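Local coordinates for protein putative GTP pyrophosphokinase (Streptococcus mutans, PDB 3L9D) that probably makes the alarmone precursor pppGpp by moving pyrophosphate from ATP to GTP, as a small synthetase of the RelA/SpoT family, at residues L51-K54 and F55-I58; R77-I81 and E82-E86; V159-S163 and G164-I168; D216-M219 and R220-R223. All blocks are in the same frame, centred on the assembly; numbering follows the deposited sequence.

Contact 1: L51-K54 and F55-I58; sequences LKIK and FRGI
Leu51 and Phe55 meet on the buried side of their helix. Their side chains lie alongside each other, and the Leu51 methyl CD2 lies 3.9 Å from the ring atom CZ of Phe55. In Phe55 the ring carbon CG stands anti to the carbonyl carbon (chi1 -67°). This swings the ring back toward the preceding turn, where CG comes 3.3 Å from the carbonyl oxygen of Leu51. Both residues also touch Leu108 on strand 106-112, and beyond it the pair reaches Ala170 and Ile172 on strand 164-176. Helix 42-64 thus lies on the mixed beta sheet of the RelA/SpoT synthetase fold, with Leu51 and Phe55 facing the strands.

Backbone bonds tie the two turns together. Phe55 N donates to Leu51 O at 2.8 Å with an N-H...O angle of 168°, and Arg56 N donates to Lys52 O at 3.0 Å. At Gly57 the pattern shifts. Its N bonds to Lys54 O at 3.1 Å, from above the carbonyl plane, and keeps a weak bond to Ile53 O.

The charged side chains Lys52 and Arg56 are also neighbours along their length. The Lys52 methylene CD packs 3.6 Å from Arg56 NH1, while CG of the same lysine lies over one face of the guanidinium. Ile53 CD1 sits at the guanidinium edge. Lys52 NZ and Arg56 NH2 remain 4.5 Å apart, a like-charge pair; both residues are partly exposed, so water may screen it. Arg56 NH2 also makes a weak hydrogen bond to Val74 O, and Lys54 NZ forms a salt bridge with Asp130.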
loop_
_atom_site.group_PDB
_atom_site.type_symbol
_atom_site.label_atom_id
_atom_site.label_comp_id
_atom_site.label_asym_id
_atom_site.label_seq_id
_atom_site.Cartn_x
_atom_site.Cartn_y
_atom_site.Cartn_z
ATOM N N LEU A 51 4.778 -11.393 -4.047
ATOM C CA LEU A 51 4.939 -10.321 -3.079
ATOM C C LEU A 51 4.080 -10.583 -1.837
ATOM O O LEU A 51 4.519 -10.345 -0.706
ATOM C CB LEU A 51 4.653 -8.945 -3.718
ATOM C CG LEU A 51 5.746 -8.533 -4.715
ATOM C CD1 LEU A 51 5.237 -7.497 -5.707
ATOM C CD2 LEU A 51 6.986 -8.024 -3.996
ATOM N N LYS A 52 2.862 -11.069 -2.040
ATOM C CA LYS A 52 2.002 -11.414 -0.910
ATOM C C LYS A 52 2.714 -12.405 -0.001
ATOM O O LYS A 52 2.871 -12.157 1.187
ATOM C CB LYS A 52 0.678 -12.025 -1.368
ATOM C CG LYS A 52 -0.352 -11.024 -1.809
ATOM C CD LYS A 52 -1.755 -11.616 -1.697
ATOM C CE LYS A 52 -2.807 -10.654 -2.209
ATOM N NZ LYS A 52 -4.084 -11.385 -2.497
ATOM N N ILE A 53 3.145 -13.532 -0.557
ATOM C CA ILE A 53 3.733 -14.591 0.258
ATOM C C ILE A 53 5.069 -14.138 0.886
ATOM O O ILE A 53 5.326 -14.399 2.062
ATOM C CB ILE A 53 3.830 -15.925 -0.536
ATOM C CG1 ILE A 53 2.938 -17.004 0.099
ATOM C CG2 ILE A 53 5.252 -16.377 -0.676
ATOM C CD1 ILE A 53 1.372 -16.717 -0.013
ATOM N N LYS A 54 5.888 -13.412 0.125
ATOM C CA LYS A 54 7.111 -12.828 0.681
ATOM C C LYS A 54 6.808 -11.901 1.879
ATOM O O LYS A 54 7.353 -12.096 2.967
ATOM C CB LYS A 54 7.934 -12.105 -0.396
ATOM C CG LYS A 54 8.606 -12.998 -1.442
ATOM C CD LYS A 54 9.050 -12.142 -2.629
ATOM C CE LYS A 54 9.755 -12.927 -3.721
ATOM N NZ LYS A 54 11.061 -13.449 -3.250
ATOM N N PHE A 55 5.927 -10.918 1.690
ATOM C CA PHE A 55 5.609 -9.955 2.753
ATOM C C PHE A 55 4.913 -10.561 3.978
ATOM O O PHE A 55 5.006 -10.005 5.076
ATOM C CB PHE A 55 4.767 -8.775 2.224
ATOM C CG PHE A 55 5.498 -7.894 1.262
ATOM C CD1 PHE A 55 6.882 -7.876 1.240
ATOM C CD2 PHE A 55 4.805 -7.086 0.377
ATOM C CE1 PHE A 55 7.566 -7.072 0.335
ATOM C CE2 PHE A 55 5.475 -6.265 -0.519
ATOM C CZ PHE A 55 6.858 -6.261 -0.542
ATOM N N ARG A 56 4.204 -11.674 3.793
ATOM C CA ARG A 56 3.487 -12.307 4.898
ATOM C C ARG A 56 4.435 -13.107 5.788
ATOM O O ARG A 56 4.087 -13.468 6.917
ATOM C CB ARG A 56 2.388 -13.211 4.373
ATOM C CG ARG A 56 1.193 -12.488 3.834
ATOM C CD ARG A 56 0.088 -13.480 3.459
ATOM N NE ARG A 56 -1.128 -12.768 3.116
ATOM C CZ ARG A 56 -1.809 -12.964 2.001
ATOM N NH1 ARG A 56 -1.395 -13.887 1.137
ATOM N NH2 ARG A 56 -2.904 -12.249 1.764
ATOM N N GLY A 57 5.637 -13.358 5.265
ATOM C CA GLY A 57 6.673 -14.097 5.959
ATOM C C GLY A 57 7.510 -13.242 6.883
ATOM O O GLY A 57 8.206 -13.760 7.762
ATOM N N ILE A 58 7.453 -11.929 6.688
ATOM C CA ILE A 58 8.119 -11.020 7.594
ATOM C C ILE A 58 7.443 -11.162 8.952
ATOM O O ILE A 58 8.109 -11.265 9.987
ATOM C CB ILE A 58 8.003 -9.573 7.113
ATOM C CG1 ILE A 58 8.871 -9.345 5.884
ATOM C CG2 ILE A 58 8.399 -8.627 8.217
ATOM C CD1 ILE A 58 8.561 -8.031 5.180
#

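Contact 2: R77-I81 and E82-E86; sequences RVKPI and ESIKE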
loop_
_atom_site.group_PDB
_atom_site.type_symbol
_atom_site.label_atom_id
_atom_site.label_comp_id
_atom_site.label_asym_id
_atom_site.label_seq_id
_atom_site.Cartn_x
_atom_site.Cartn_y
_atom_site.Cartn_z
ATOM N N ARG A 77 -3.787 -6.593 -5.065
ATOM C CA ARG A 77 -4.462 -6.981 -6.287
ATOM C C ARG A 77 -3.907 -6.246 -7.484
ATOM O O ARG A 77 -3.315 -5.185 -7.351
ATOM C CB ARG A 77 -5.949 -6.696 -6.163
ATOM C CG ARG A 77 -6.333 -5.236 -6.235
ATOM C CD ARG A 77 -7.841 -5.112 -6.030
ATOM N NE ARG A 77 -8.576 -6.064 -6.870
ATOM C CZ ARG A 77 -9.310 -5.735 -7.935
ATOM N NH1 ARG A 77 -9.445 -4.465 -8.288
ATOM N NH2 ARG A 77 -9.925 -6.681 -8.641
ATOM N N VAL A 78 -4.095 -6.814 -8.662
ATOM C CA VAL A 78 -3.716 -6.127 -9.877
ATOM C C VAL A 78 -4.769 -5.073 -10.148
ATOM O O VAL A 78 -5.951 -5.296 -9.914
ATOM C CB VAL A 78 -3.612 -7.100 -11.048
ATOM C CG1 VAL A 78 -3.208 -6.370 -12.308
ATOM C CG2 VAL A 78 -2.598 -8.181 -10.729
ATOM N N LYS A 79 -4.338 -3.909 -10.608
ATOM C CA LYS A 79 -5.259 -2.813 -10.883
ATOM C C LYS A 79 -6.137 -3.193 -12.068
ATOM O O LYS A 79 -5.634 -3.713 -13.062
ATOM C CB LYS A 79 -4.475 -1.529 -11.153
ATOM C CG LYS A 79 -5.313 -0.415 -11.709
ATOM C CD LYS A 79 -4.483 0.834 -11.988
ATOM C CE LYS A 79 -4.132 1.568 -10.711
ATOM N NZ LYS A 79 -4.362 3.028 -10.889
ATOM N N PRO A 80 -7.457 -2.953 -11.963
ATOM C CA PRO A 80 -8.423 -3.386 -12.986
ATOM C C PRO A 80 -8.174 -2.733 -14.346
ATOM O O PRO A 80 -7.688 -1.598 -14.392
ATOM C CB PRO A 80 -9.773 -2.914 -12.424
ATOM C CG PRO A 80 -9.541 -2.695 -10.950
ATOM C CD PRO A 80 -8.113 -2.207 -10.875
ATOM N N ILE A 81 -8.522 -3.420 -15.431
ATOM C CA ILE A 81 -8.246 -2.908 -16.776
ATOM C C ILE A 81 -8.774 -1.491 -17.046
ATOM O O ILE A 81 -8.141 -0.717 -17.772
ATOM C CB ILE A 81 -8.759 -3.856 -17.877
ATOM C CG1 ILE A 81 -8.148 -5.254 -17.706
ATOM C CG2 ILE A 81 -8.425 -3.290 -19.252
ATOM C CD1 ILE A 81 -8.488 -6.245 -18.819
ATOM N N GLU A 82 -9.925 -1.155 -16.467
ATOM C CA GLU A 82 -10.529 0.158 -16.670
ATOM C C GLU A 82 -9.711 1.246 -15.985
ATOM O O GLU A 82 -9.544 2.357 -16.507
ATOM C CB GLU A 82 -11.964 0.180 -16.135
ATOM C CG GLU A 82 -12.969 -0.610 -16.973
ATOM C CD GLU A 82 -12.933 -2.119 -16.704
ATOM O OE1 GLU A 82 -12.531 -2.530 -15.584
ATOM O OE2 GLU A 82 -13.321 -2.894 -17.615
ATOM N N SER A 83 -9.197 0.925 -14.805
ATOM C CA SER A 83 -8.410 1.885 -14.055
ATOM C C SER A 83 -7.074 2.137 -14.739
ATOM O O SER A 83 -6.573 3.259 -14.730
ATOM C CB SER A 83 -8.213 1.416 -12.620
ATOM O OG SER A 83 -9.464 1.108 -12.028
ATOM N N ILE A 84 -6.496 1.100 -15.335
ATOM C CA ILE A 84 -5.271 1.307 -16.098
ATOM C C ILE A 84 -5.521 2.304 -17.241
ATOM O O ILE A 84 -4.759 3.248 -17.422
ATOM C CB ILE A 84 -4.659 -0.009 -16.652
ATOM C CG1 ILE A 84 -4.463 -1.039 -15.533
ATOM C CG2 ILE A 84 -3.336 0.292 -17.345
ATOM C CD1 ILE A 84 -3.856 -2.355 -15.995
ATOM N N LYS A 85 -6.609 2.103 -17.980
ATOM C CA LYS A 85 -6.912 2.922 -19.150
ATOM C C LYS A 85 -7.106 4.375 -18.768
ATOM O O LYS A 85 -6.641 5.276 -19.465
ATOM C CB LYS A 85 -8.147 2.400 -19.880
ATOM C CG LYS A 85 -7.900 1.138 -20.693
ATOM C CD LYS A 85 -9.198 0.537 -21.192
ATOM C CE LYS A 85 -8.928 -0.600 -22.163
ATOM N NZ LYS A 85 -10.168 -1.360 -22.507
ATOM N N GLU A 86 -7.787 4.600 -17.652
ATOM C CA GLU A 86 -7.967 5.955 -17.166
ATOM C C GLU A 86 -6.611 6.570 -16.867
ATOM O O GLU A 86 -6.283 7.661 -17.347
ATOM C CB GLU A 86 -8.847 5.976 -15.919
ATOM C CG GLU A 86 -9.518 7.317 -15.688
ATOM C CD GLU A 86 -10.366 7.745 -16.884
ATOM O OE1 GLU A 86 -10.439 8.960 -17.178
ATOM O OE2 GLU A 86 -10.946 6.854 -17.541
#
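Pro80 O takes the first helical hydrogen bond here, from Ile84 N at 3.1 Å with an N-H...O angle of 160°. Ser83 N adds a weak bond to the same oxygen. One residue later, Lys85 N donates to Ile81 O at 3.2 Å. Pro80 is the N-cap residue of helix 81-91, and its ring packs beside the first turn: CD lies 3.8 Å from Ser83 OG.

The aliphatic part of Lys79 leans on the same turn. Its CG stands anti to the backbone N (chi1 169°), which carries the chain forward over the helix start. There CG touches Ser83 CB at 3.5 Å and Ile84 CG1 at 4.0 Å. The chain then bends at its third and fourth torsions, and NZ has a long, weak ion pair with Asp104. Ile84 CD1 comes 3.7 Å from Lys79 O. On another side of the turn, Ile81 and Lys85 run alongside each other, with Ile81 CG2 4.0 Å from Lys85 CE.

Further out, the strand side is fixed by backbone hydrogen bonds between Arg77 and Gly107 and between Lys79 and Ile105. Ile81 and Ile84 both pack on Trp37 and Leu41, near the start of the modelled chain. Val78 rests on Ile45 and Val48 of helix 42-64. The contact is therefore the bend from edge strand 73-78 into helix 81-91.

The capping residue has no polar side chain. The helix start thus rests on the Pro80 carbonyl and on apolar contacts, while the weak pair with Asp104 would draw the lysine end toward that acid rather than toward the helix.

Contact 3: V159-S163 and G164-I168; sequences VDTIS and GQRII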
loop_
_atom_site.group_PDB
_atom_site.type_symbol
_atom_site.label_atom_id
_atom_site.label_comp_id
_atom_site.label_asym_id
_atom_site.label_seq_id
_atom_site.Cartn_x
_atom_site.Cartn_y
_atom_site.Cartn_z
ATOM N N VAL A 159 10.092 -10.713 -12.236
ATOM C CA VAL A 159 9.269 -11.906 -12.199
ATOM C C VAL A 159 9.597 -12.820 -13.367
ATOM O O VAL A 159 9.510 -12.413 -14.522
ATOM C CB VAL A 159 7.771 -11.562 -12.197
ATOM C CG1 VAL A 159 7.434 -10.655 -13.348
ATOM C CG2 VAL A 159 6.943 -12.836 -12.255
ATOM N N ASP A 160 9.990 -14.055 -13.067
ATOM C CA ASP A 160 10.257 -15.031 -14.124
ATOM C C ASP A 160 8.963 -15.608 -14.650
ATOM O O ASP A 160 8.156 -16.074 -13.875
ATOM C CB ASP A 160 11.188 -16.144 -13.631
ATOM C CG ASP A 160 12.596 -15.640 -13.373
ATOM O OD1 ASP A 160 13.465 -15.784 -14.266
ATOM O OD2 ASP A 160 12.819 -15.050 -12.299
ATOM N N THR A 161 8.761 -15.531 -15.962
ATOM C CA THR A 161 7.585 -16.104 -16.602
ATOM C C THR A 161 8.052 -17.282 -17.465
ATOM O O THR A 161 9.249 -17.522 -17.583
ATOM C CB THR A 161 6.845 -15.069 -17.484
ATOM O OG1 THR A 161 7.669 -14.728 -18.603
ATOM C CG2 THR A 161 6.555 -13.803 -16.708
ATOM N N ILE A 162 7.124 -18.019 -18.068
ATOM C CA ILE A 162 7.511 -19.103 -18.959
ATOM C C ILE A 162 8.201 -18.595 -20.233
ATOM O O ILE A 162 8.888 -19.356 -20.923
ATOM C CB ILE A 162 6.323 -20.015 -19.320
ATOM C CG1 ILE A 162 5.288 -19.266 -20.151
ATOM C CG2 ILE A 162 5.682 -20.566 -18.071
ATOM C CD1 ILE A 162 4.030 -20.084 -20.416
ATOM N N SER A 163 8.030 -17.314 -20.552
ATOM C CA SER A 163 8.724 -16.761 -21.718
ATOM C C SER A 163 9.902 -15.868 -21.357
ATOM O O SER A 163 10.440 -15.192 -22.221
ATOM C CB SER A 163 7.769 -16.000 -22.638
ATOM O OG SER A 163 7.295 -14.822 -22.015
ATOM N N GLY A 164 10.303 -15.871 -20.087
ATOM C CA GLY A 164 11.464 -15.117 -19.648
ATOM C C GLY A 164 11.176 -14.135 -18.534
ATOM O O GLY A 164 10.044 -14.041 -18.052
ATOM N N GLN A 165 12.205 -13.393 -18.130
ATOM C CA GLN A 165 12.089 -12.434 -17.036
ATOM C C GLN A 165 11.478 -11.107 -17.468
ATOM O O GLN A 165 11.789 -10.579 -18.540
ATOM C CB GLN A 165 13.449 -12.188 -16.360
ATOM C CG GLN A 165 13.341 -11.341 -15.083
ATOM C CD GLN A 165 14.612 -11.309 -14.243
ATOM O OE1 GLN A 165 15.558 -10.592 -14.555
ATOM N NE2 GLN A 165 14.622 -12.075 -13.154
ATOM N N ARG A 166 10.604 -10.577 -16.614
ATOM C CA ARG A 166 10.006 -9.262 -16.809
ATOM C C ARG A 166 10.246 -8.409 -15.573
ATOM O O ARG A 166 9.991 -8.855 -14.443
ATOM C CB ARG A 166 8.499 -9.388 -17.009
ATOM C CG ARG A 166 8.101 -10.417 -18.015
ATOM C CD ARG A 166 7.823 -9.780 -19.363
ATOM N NE ARG A 166 7.802 -10.788 -20.424
ATOM C CZ ARG A 166 8.895 -11.273 -21.017
ATOM N NH1 ARG A 166 10.108 -10.838 -20.653
ATOM N NH2 ARG A 166 8.776 -12.193 -21.976
ATOM N N ILE A 167 10.718 -7.184 -15.766
ATOM C CA ILE A 167 10.829 -6.268 -14.634
ATOM C C ILE A 167 9.531 -5.459 -14.559
ATOM O O ILE A 167 9.292 -4.614 -15.425
ATOM C CB ILE A 167 12.044 -5.298 -14.787
ATOM C CG1 ILE A 167 13.309 -6.041 -15.261
ATOM C CG2 ILE A 167 12.296 -4.535 -13.497
ATOM C CD1 ILE A 167 14.270 -6.472 -14.151
ATOM N N ILE A 168 8.688 -5.720 -13.552
ATOM C CA ILE A 168 7.452 -4.941 -13.348
ATOM C C ILE A 168 7.535 -3.982 -12.149
ATOM O O ILE A 168 8.360 -4.143 -11.263
ATOM C CB ILE A 168 6.213 -5.857 -13.185
ATOM C CG1 ILE A 168 6.316 -6.705 -11.913
ATOM C CG2 ILE A 168 6.052 -6.760 -14.409
ATOM C CD1 ILE A 168 5.680 -6.101 -10.717
#
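Thr161 carries its hydroxyl between its own backbone N and carbonyl carbon (chi1 67°), and Ser163 holds its hydroxyl in the same way. Both hydroxyls are thereby turned in over the end of the hairpin. Thr161 OG1 donates to Gly164 O at 2.5 Å, in the carbonyl plane and on a lone pair. Thr161 N donates to the same oxygen from above that plane, which gives Gly164 O two donors. Thr161 OG1 also accepts from Ser163 N at 3.3 Å, an ST turn.

These residues close the beta hairpin of strands 150-161 and 164-176 with a type I turn from Thr161 to Gly164. Gly164 has a positive phi of 124°, a backbone shape open chiefly to glycine. Its N returns a bond to Thr161 O at 3.2 Å. Farther from the turn, Val159 and Arg166 form a hydrogen-bonded antiparallel pair, with Val159 N 2.9 Å from Arg166 O.

Arg166 bends at its second torsion and swings back toward the turn. Its NH2 makes a weak bond to Ser163 OG at 3.0 Å, and Thr161 OG1 lies over one face of the guanidinium. Thr161 CG2 touches Arg166 CG at 3.9 Å. On the other face of the hairpin, Asp160 OD2 approaches Gln165 NE2 at 3.6 Å, with carboxylate and amide planes 58° apart. Val159 packs on Pro43, and Ile168 on Tyr44 and Ala47, all near the start of helix 42-64.

Contact 4: D216-M219 and R220-R223; sequences DEEM and RQIR
The last turn of helix 199-221 holds this contact, just before the short helix 223-230. Glu217 and Arg220 meet here in a salt bridge three residues apart. The two side chains extend together from the helix. Arg220 NH1 donates to Glu217 OE1 at 3.2 Å, nearly straight at 159°. The oxygen lies in the guanidinium plane and uses its syn lone pair. A weak second bond runs from NH1 to Glu217 OE2. The two flat groups are turned 63° apart, so the guanidinium and carboxylate do not lie flat against each other.

Arg220 CG sits between its own backbone N and carbonyl carbon (chi1 73°). This brings CG close over the preceding turn, 3.2 Å from Glu217 O, and CD lies 3.2 Å from Glu217 OE2. The chain then bends at its third torsion. The stronger polar partner of Arg220 is Asp116, which forms a salt bridge with NE. The guanidinium is thus held by two acids, which probably fixes its rotation.

Arg220 N still donates to Asp216 O, as in a regular helix. Gln221 N instead bonds to Glu218 O at 3.3 Å, and Ile222 N makes only a weak bond to Met219 O. Met219 SD touches Ile222 CD1 at 4.0 Å. Arg223 NE turns back to Arg220 O at 2.6 Å, on a lone pair in the carbonyl plane. Asp216 OD2 is hydrogen-bonded to Thr176 OG1. The shift from i to i+4 bonds toward i to i+3 bonds is typical of an alpha helix that tightens into a 3-10-like last turn.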
loop_
_atom_site.group_PDB
_atom_site.type_symbol
_atom_site.label_atom_id
_atom_site.label_comp_id
_atom_site.label_asym_id
_atom_site.label_seq_id
_atom_site.Cartn_x
_atom_site.Cartn_y
_atom_site.Cartn_z
ATOM N N ASP A 216 -5.313 6.892 16.070
ATOM C CA ASP A 216 -3.914 6.491 15.859
ATOM C C ASP A 216 -2.961 7.252 16.775
ATOM O O ASP A 216 -2.035 6.670 17.354
ATOM C CB ASP A 216 -3.474 6.732 14.405
ATOM C CG ASP A 216 -3.708 5.531 13.488
ATOM O OD1 ASP A 216 -3.743 4.372 13.967
ATOM O OD2 ASP A 216 -3.846 5.767 12.270
ATOM N N GLU A 217 -3.175 8.562 16.885
ATOM C CA GLU A 217 -2.276 9.392 17.669
ATOM C C GLU A 217 -2.321 8.975 19.141
ATOM O O GLU A 217 -1.284 8.929 19.812
ATOM C CB GLU A 217 -2.590 10.879 17.476
ATOM C CG GLU A 217 -1.346 11.802 17.485
ATOM C CD GLU A 217 -0.161 11.233 16.708
ATOM O OE1 GLU A 217 -0.346 10.708 15.576
ATOM O OE2 GLU A 217 0.963 11.308 17.251
ATOM N N GLU A 218 -3.515 8.629 19.623
ATOM C CA GLU A 218 -3.691 8.191 21.008
ATOM C C GLU A 218 -3.048 6.846 21.308
ATOM O O GLU A 218 -2.310 6.708 22.272
ATOM C CB GLU A 218 -5.169 8.149 21.373
ATOM C CG GLU A 218 -5.760 9.525 21.549
ATOM C CD GLU A 218 -5.150 10.262 22.723
ATOM O OE1 GLU A 218 -4.443 9.620 23.527
ATOM O OE2 GLU A 218 -5.392 11.478 22.849
ATOM N N MET A 219 -3.324 5.848 20.483
ATOM C CA MET A 219 -2.787 4.515 20.741
ATOM C C MET A 219 -1.249 4.417 20.656
ATOM O O MET A 219 -0.624 3.664 21.411
ATOM C CB MET A 219 -3.457 3.486 19.828
ATOM C CG MET A 219 -4.882 3.127 20.224
ATOM S SD MET A 219 -4.971 2.328 21.840
ATOM C CE MET A 219 -6.666 1.739 21.798
ATOM N N ARG A 220 -0.632 5.175 19.754
ATOM C CA ARG A 220 0.816 5.055 19.578
ATOM C C ARG A 220 1.536 5.459 20.851
ATOM O O ARG A 220 2.664 5.046 21.094
ATOM C CB ARG A 220 1.323 5.907 18.401
ATOM C CG ARG A 220 1.327 7.409 18.667
ATOM C CD ARG A 220 1.514 8.196 17.386
ATOM N NE ARG A 220 2.859 8.029 16.843
ATOM C CZ ARG A 220 3.330 8.671 15.772
ATOM N NH1 ARG A 220 2.560 9.539 15.111
ATOM N NH2 ARG A 220 4.574 8.443 15.363
ATOM N N GLN A 221 0.883 6.276 21.664
ATOM C CA GLN A 221 1.523 6.805 22.857
ATOM C C GLN A 221 1.689 5.768 23.964
ATOM O O GLN A 221 2.679 5.786 24.703
ATOM C CB GLN A 221 0.793 8.058 23.325
ATOM C CG GLN A 221 1.366 9.295 22.646
ATOM C CD GLN A 221 0.444 10.488 22.685
ATOM O OE1 GLN A 221 -0.513 10.526 23.457
ATOM N NE2 GLN A 221 0.728 11.482 21.842
ATOM N N ILE A 222 0.725 4.853 24.057
ATOM C CA ILE A 222 0.814 3.716 24.965
ATOM C C ILE A 222 1.272 2.472 24.202
ATOM O O ILE A 222 1.099 1.342 24.667
ATOM C CB ILE A 222 -0.536 3.437 25.659
ATOM C CG1 ILE A 222 -1.628 3.089 24.638
ATOM C CG2 ILE A 222 -0.970 4.639 26.477
ATOM C CD1 ILE A 222 -3.014 2.855 25.256
ATOM N N ARG A 223 1.875 2.682 23.035
ATOM C CA ARG A 223 2.235 1.567 22.155
ATOM C C ARG A 223 3.212 0.582 22.785
ATOM O O ARG A 223 3.082 -0.625 22.595
ATOM C CB ARG A 223 2.736 2.082 20.800
ATOM C CG ARG A 223 4.150 1.692 20.424
ATOM C CD ARG A 223 4.668 2.628 19.342
ATOM N NE ARG A 223 4.663 4.007 19.818
ATOM C CZ ARG A 223 5.748 4.768 19.916
ATOM N NH1 ARG A 223 6.934 4.291 19.547
ATOM N NH2 ARG A 223 5.643 6.012 20.365
#

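How the contacts relate
The four contacts follow one another along the chain without overlap. Contact 1 lies on helix 42-64, which packs on the mixed five-stranded sheet. Contacts 2 and 3 reach that sheet at edge strand 73-78 and at the hairpin turn; their centres are about 20 Å apart. Contact 1 comes within about 5 Å of each at the nearest atoms, without touching. Helix 42-64 also meets Val78 of contact 2 and Val159 and Ile168 of contact 3, so one helix links the three. Contact 4 stands apart on helix 199-221, the last but one. Its centre is about 36 Å from that of contact 2 and about 43 Å from that of contact 3, across the chain's centre.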